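Long-range contact in magnetosome protein MamA (Magnetospirillum gryphiswaldense, PDB 3AS8), which associates with magnetosomes and probably uses its tetratricopeptide repeats for self-recognition and assembly into larger complexes: residues Y35-G49 with L64-V78. Sequence-based numbering, arbitrary orientation. Where two conformers were deposited one is given.
Sequences YDADAFDVEVALHLG and LLERSIADAPDNIKV
V42 and G49 mark the ends of the apposition: helix 42-49 runs nearly antiparallel to helix 64-71, crossing at -151° with axes 8.5 Å apart, so that V42 lies by S68 and G49 by L64. Such closeness suits small residues. A hydrogen in place of a side chain brings G49 near L64 and L65, and the methyl of A45 meets the S68 hydroxyl, which folds back on its own helix, S68 OG donating to L64 O (2.7 Å). L48 CG lies 3.4 Å from L64 CD2, tighter than usual van der Waals contact, while L46 sends CD1 to L65 and V78 and CD2 across the aliphatic chain of K77. At the other end F40, its ring swung away from its own backbone N (chi1 -162°), reaches the last turns of helix 64-71: F40 CE1 meets R67 CG at 3.9 Å, S68 OG and D71 OD2 lie in plane at the ring edge, and F40 CD2 approaches the D71 carboxylate obliquely. Shrinking F40 to an alanine is likely to open a gap here and strip the R67 methylenes, their guanidinium salt-bridged to E63, of apolar cover. Polar links run through water: one joins F40 O and D71 OD2, another E43 OE2 and N75 ND2. N75, as N-cap of the next helix, accepts from V78 N. Antiparallel helix pairs packed like this, with a turn into the next helix, characterise the tetratricopeptide repeat fold, whose stacked helices build a superhelical scaffold.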
loop_
_atom_site.group_PDB
_atom_site.type_symbol
_atom_site.label_atom_id
_atom_site.label_comp_id
_atom_site.label_asym_id
_atom_site.label_seq_id
_atom_site.Cartn_x
_atom_site.Cartn_y
_atom_site.Cartn_z
ATOM N N TYR A 35 -12.053 19.338 9.058
ATOM C CA TYR A 35 -10.611 19.330 8.838
ATOM C C TYR A 35 -10.101 20.763 8.888
ATOM O O TYR A 35 -10.664 21.637 8.260
ATOM C CB TYR A 35 -10.208 18.670 7.493
ATOM C CG TYR A 35 -8.748 18.849 7.208
ATOM C CD1 TYR A 35 -7.790 18.180 7.984
ATOM C CD2 TYR A 35 -8.302 19.697 6.206
ATOM C CE1 TYR A 35 -6.377 18.377 7.785
ATOM C CE2 TYR A 35 -6.891 19.874 5.965
ATOM C CZ TYR A 35 -5.955 19.224 6.774
ATOM O OH TYR A 35 -4.609 19.412 6.546
ATOM N N ASP A 36 -8.973 20.962 9.566
ATOM C CA ASP A 36 -8.397 22.294 9.746
ATOM C C ASP A 36 -6.891 22.065 9.853
ATOM O O ASP A 36 -6.456 21.420 10.799
ATOM C CB ASP A 36 -8.963 22.938 11.033
ATOM C CG ASP A 36 -8.415 24.329 11.285
ATOM O OD1 ASP A 36 -9.010 25.053 12.103
ATOM O OD2 ASP A 36 -7.417 24.693 10.623
ATOM N N ALA A 37 -6.128 22.508 8.851
ATOM C CA ALA A 37 -4.641 22.453 8.893
ATOM C C ALA A 37 -3.953 23.061 10.136
ATOM O O ALA A 37 -2.831 22.635 10.462
ATOM C CB ALA A 37 -4.021 23.083 7.615
ATOM N N ASP A 38 -4.578 24.024 10.823
ATOM C CA ASP A 38 -3.918 24.687 11.997
ATOM C C ASP A 38 -4.190 23.940 13.299
ATOM O O ASP A 38 -3.277 23.803 14.121
ATOM C CB ASP A 38 -4.345 26.139 12.202
ATOM C CG ASP A 38 -4.690 26.823 10.919
ATOM O OD1 ASP A 38 -5.918 26.948 10.662
ATOM O OD2 ASP A 38 -3.738 27.198 10.180
ATOM N N ALA A 39 -5.437 23.470 13.485
ATOM C CA ALA A 39 -5.774 22.614 14.633
ATOM C C ALA A 39 -5.778 21.180 14.102
ATOM O O ALA A 39 -6.808 20.485 14.083
ATOM C CB ALA A 39 -7.127 23.002 15.249
ATOM N N PHE A 40 -4.603 20.739 13.677
ATOM C CA PHE A 40 -4.461 19.428 13.039
ATOM C C PHE A 40 -4.874 18.145 13.855
ATOM O O PHE A 40 -4.372 17.918 14.942
ATOM C CB PHE A 40 -3.044 19.284 12.522
ATOM C CG PHE A 40 -2.917 18.191 11.510
ATOM C CD1 PHE A 40 -3.301 18.414 10.182
ATOM C CD2 PHE A 40 -2.509 16.902 11.898
ATOM C CE1 PHE A 40 -3.225 17.400 9.257
ATOM C CE2 PHE A 40 -2.431 15.877 10.955
ATOM C CZ PHE A 40 -2.789 16.128 9.658
ATOM N N ASP A 41 -5.726 17.279 13.269
ATOM C CA ASP A 41 -6.267 16.041 13.912
ATOM C C ASP A 41 -5.951 14.844 13.017
ATOM O O ASP A 41 -6.482 14.793 11.900
ATOM C CB ASP A 41 -7.778 16.217 14.049
ATOM C CG ASP A 41 -8.535 14.984 14.636
ATOM O OD1 ASP A 41 -8.205 13.773 14.442
ATOM O OD2 ASP A 41 -9.556 15.252 15.295
ATOM N N VAL A 42 -5.110 13.897 13.488
ATOM C CA VAL A 42 -4.515 12.854 12.581
ATOM C C VAL A 42 -5.597 11.894 12.095
ATOM O O VAL A 42 -5.597 11.469 10.937
ATOM C CB VAL A 42 -3.301 12.071 13.212
ATOM C CG1 VAL A 42 -3.697 11.262 14.401
ATOM C CG2 VAL A 42 -2.651 11.121 12.186
ATOM N N GLU A 43 -6.578 11.632 12.938
ATOM C CA GLU A 43 -7.620 10.655 12.586
ATOM C C GLU A 43 -8.582 11.222 11.520
ATOM O O GLU A 43 -9.047 10.478 10.629
ATOM C CB GLU A 43 -8.308 10.270 13.879
ATOM C CG GLU A 43 -8.731 8.845 13.994
ATOM C CD GLU A 43 -7.652 7.831 13.733
ATOM O OE1 GLU A 43 -7.950 6.891 12.958
ATOM O OE2 GLU A 43 -6.543 7.935 14.296
ATOM N N VAL A 44 -8.813 12.543 11.586
ATOM C CA VAL A 44 -9.585 13.264 10.609
ATOM C C VAL A 44 -8.753 13.316 9.302
ATOM O O VAL A 44 -9.271 12.925 8.226
ATOM C CB VAL A 44 -9.988 14.665 11.119
ATOM C CG1 VAL A 44 -10.465 15.551 9.946
ATOM C CG2 VAL A 44 -11.078 14.536 12.256
ATOM N N ALA A 45 -7.458 13.701 9.380
ATOM C CA ALA A 45 -6.636 13.768 8.163
ATOM C C ALA A 45 -6.458 12.386 7.455
ATOM O O ALA A 45 -6.512 12.287 6.220
ATOM C CB ALA A 45 -5.253 14.441 8.420
ATOM N N LEU A 46 -6.314 11.336 8.239
ATOM C CA LEU A 46 -6.185 10.002 7.722
ATOM C C LEU A 46 -7.433 9.531 6.980
ATOM O O LEU A 46 -7.338 9.016 5.853
ATOM C CB LEU A 46 -5.908 9.058 8.828
ATOM C CG LEU A 46 -6.071 7.565 8.484
ATOM C CD1 LEU A 46 -5.063 7.114 7.325
ATOM C CD2 LEU A 46 -5.867 6.680 9.686
ATOM N N HIS A 47 -8.597 9.688 7.610
ATOM C CA HIS A 47 -9.829 9.267 6.983
ATOM C C HIS A 47 -10.250 10.130 5.778
ATOM O O HIS A 47 -10.717 9.606 4.763
ATOM C CB HIS A 47 -10.863 9.042 8.076
ATOM C CG HIS A 47 -10.566 7.812 8.876
ATOM N ND1 HIS A 47 -9.871 7.833 10.078
ATOM C CD2 HIS A 47 -10.732 6.502 8.562
ATOM C CE1 HIS A 47 -9.707 6.587 10.503
ATOM N NE2 HIS A 47 -10.226 5.765 9.611
ATOM N N LEU A 48 -10.022 11.440 5.842
ATOM C CA LEU A 48 -10.332 12.280 4.707
ATOM C C LEU A 48 -9.345 12.070 3.560
ATOM O O LEU A 48 -9.704 12.200 2.387
ATOM C CB LEU A 48 -10.358 13.762 5.122
ATOM C CG LEU A 48 -10.600 14.842 4.060
ATOM C CD1 LEU A 48 -11.978 14.689 3.247
ATOM C CD2 LEU A 48 -10.587 16.184 4.870
ATOM N N GLY A 49 -8.087 11.852 3.906
ATOM C CA GLY A 49 -7.046 11.442 2.936
ATOM C C GLY A 49 -7.494 10.194 2.186
ATOM O O GLY A 49 -7.507 10.210 0.986
ATOM N N LEU A 64 -2.792 15.226 2.382
ATOM C CA LEU A 64 -3.297 15.094 3.777
ATOM C C LEU A 64 -2.592 13.954 4.523
ATOM O O LEU A 64 -2.335 14.037 5.736
ATOM C CB LEU A 64 -4.829 14.843 3.845
ATOM C CG LEU A 64 -5.757 16.012 4.042
ATOM C CD1 LEU A 64 -5.409 17.052 2.995
ATOM C CD2 LEU A 64 -7.267 15.592 3.983
ATOM N N LEU A 65 -2.231 12.906 3.791
ATOM C CA LEU A 65 -1.607 11.757 4.399
ATOM C C LEU A 65 -0.181 12.126 4.728
ATOM O O LEU A 65 0.309 11.728 5.749
ATOM C CB LEU A 65 -1.682 10.515 3.498
ATOM C CG LEU A 65 -3.069 9.862 3.357
ATOM C CD1 LEU A 65 -3.057 8.823 2.226
ATOM C CD2 LEU A 65 -3.609 9.241 4.703
ATOM N N GLU A 66 0.447 12.928 3.881
ATOM C CA GLU A 66 1.811 13.393 4.134
ATOM C C GLU A 66 1.871 14.309 5.387
ATOM O O GLU A 66 2.788 14.211 6.185
ATOM C CB GLU A 66 2.320 14.167 2.895
ATOM C CG GLU A 66 2.647 13.319 1.643
ATOM C CD GLU A 66 2.888 14.101 0.291
ATOM O OE1 GLU A 66 3.276 13.429 -0.743
ATOM O OE2 GLU A 66 2.668 15.359 0.199
ATOM N N ARG A 67 0.925 15.256 5.473
ATOM C CA ARG A 67 0.779 16.102 6.650
ATOM C C ARG A 67 0.558 15.179 7.923
ATOM O O ARG A 67 1.088 15.422 8.991
ATOM C CB ARG A 67 -0.370 17.111 6.402
ATOM C CG ARG A 67 -0.196 18.443 7.056
ATOM C CD ARG A 67 -1.231 19.467 6.607
ATOM N NE ARG A 67 -1.309 19.499 5.154
ATOM C CZ ARG A 67 -0.585 20.307 4.383
ATOM N NH1 ARG A 67 0.275 21.181 4.929
ATOM N NH2 ARG A 67 -0.715 20.228 3.066
ATOM N N SER A 68 -0.233 14.123 7.798
ATOM C CA SER A 68 -0.469 13.167 8.886
ATOM C C SER A 68 0.802 12.458 9.354
ATOM O O SER A 68 1.137 12.422 10.575
ATOM C CB SER A 68 -1.481 12.122 8.436
ATOM O OG SER A 68 -2.740 12.777 8.089
ATOM N N ILE A 69 1.518 11.890 8.378
ATOM C CA ILE A 69 2.755 11.162 8.708
ATOM C C ILE A 69 3.793 12.162 9.267
ATOM O O ILE A 69 4.604 11.768 10.060
ATOM C CB ILE A 69 3.295 10.273 7.545
ATOM C CG1 ILE A 69 3.940 8.954 8.089
ATOM C CG2 ILE A 69 4.302 11.026 6.701
ATOM C CD1 ILE A 69 3.008 8.011 8.981
ATOM N N ALA A 70 3.731 13.442 8.905
ATOM C CA ALA A 70 4.609 14.447 9.558
ATOM C C ALA A 70 4.238 14.658 11.051
ATOM O O ALA A 70 5.077 14.861 11.904
ATOM C CB ALA A 70 4.625 15.794 8.765
ATOM N N ASP A 71 2.957 14.623 11.356
ATOM C CA ASP A 71 2.447 14.831 12.707
ATOM C C ASP A 71 2.552 13.581 13.612
ATOM O O ASP A 71 2.679 13.659 14.849
ATOM C CB ASP A 71 0.970 15.196 12.555
ATOM C CG ASP A 71 0.274 15.401 13.882
ATOM O OD1 ASP A 71 0.630 16.362 14.571
ATOM O OD2 ASP A 71 -0.626 14.603 14.237
ATOM N N ALA A 72 2.395 12.420 12.993
ATOM C CA ALA A 72 2.358 11.150 13.722
ATOM C C ALA A 72 3.255 10.162 12.931
ATOM O O ALA A 72 2.734 9.279 12.212
ATOM C CB ALA A 72 0.919 10.667 13.832
ATOM N N PRO A 73 4.601 10.326 13.037
ATOM C CA PRO A 73 5.556 9.544 12.220
ATOM C C PRO A 73 5.503 8.027 12.398
ATOM O O PRO A 73 5.904 7.298 11.479
ATOM C CB PRO A 73 6.945 10.075 12.628
ATOM C CG PRO A 73 6.724 10.982 13.824
ATOM C CD PRO A 73 5.266 11.287 13.954
ATOM N N ASP A 74 5.068 7.551 13.559
ATOM C CA ASP A 74 5.005 6.105 13.789
ATOM C C ASP A 74 3.622 5.507 13.586
ATOM O O ASP A 74 3.417 4.368 13.951
ATOM C CB ASP A 74 5.532 5.729 15.194
ATOM C CG ASP A 74 6.923 6.347 15.480
ATOM O OD1 ASP A 74 7.022 7.191 16.411
ATOM O OD2 ASP A 74 7.883 6.026 14.727
ATOM N N ASN A 75 2.666 6.269 13.038
ATOM C CA ASN A 75 1.347 5.740 12.792
ATOM C C ASN A 75 1.415 4.793 11.601
ATOM O O ASN A 75 1.657 5.190 10.472
ATOM C CB ASN A 75 0.341 6.894 12.542
ATOM C CG ASN A 75 -1.088 6.419 12.439
ATOM O OD1 ASN A 75 -1.399 5.500 11.645
ATOM N ND2 ASN A 75 -2.005 7.077 13.226
ATOM N N ILE A 76 1.171 3.526 11.856
ATOM C CA ILE A 76 1.345 2.487 10.836
ATOM C C ILE A 76 0.208 2.464 9.835
ATOM O O ILE A 76 0.401 2.125 8.676
ATOM C CB ILE A 76 1.543 1.098 11.526
ATOM C CG1 ILE A 76 2.877 1.057 12.321
ATOM C CG2 ILE A 76 1.469 -0.070 10.519
ATOM C CD1 ILE A 76 4.190 1.275 11.482
ATOM N N LYS A 77 -0.980 2.828 10.289
ATOM C CA LYS A 77 -2.176 2.842 9.454
ATOM C C LYS A 77 -2.062 3.955 8.360
ATOM O O LYS A 77 -2.484 3.773 7.219
ATOM C CB LYS A 77 -3.348 3.065 10.403
ATOM C CG LYS A 77 -4.725 2.826 9.912
ATOM C CD LYS A 77 -5.691 3.089 11.082
ATOM C CE LYS A 77 -7.035 2.470 10.797
ATOM N NZ LYS A 77 -7.589 3.145 9.618
ATOM N N VAL A 78 -1.464 5.081 8.726
ATOM C CA VAL A 78 -1.123 6.152 7.793
ATOM C C VAL A 78 0.001 5.720 6.826
ATOM O O VAL A 78 -0.056 5.914 5.621
ATOM C CB VAL A 78 -0.625 7.421 8.483
ATOM C CG1 VAL A 78 -0.347 8.549 7.391
ATOM C CG2 VAL A 78 -1.618 7.962 9.550
HETATM O O HOH W 1 -3.583 14.888 15.355
HETATM O O HOH W 2 -4.641 5.869 13.046
#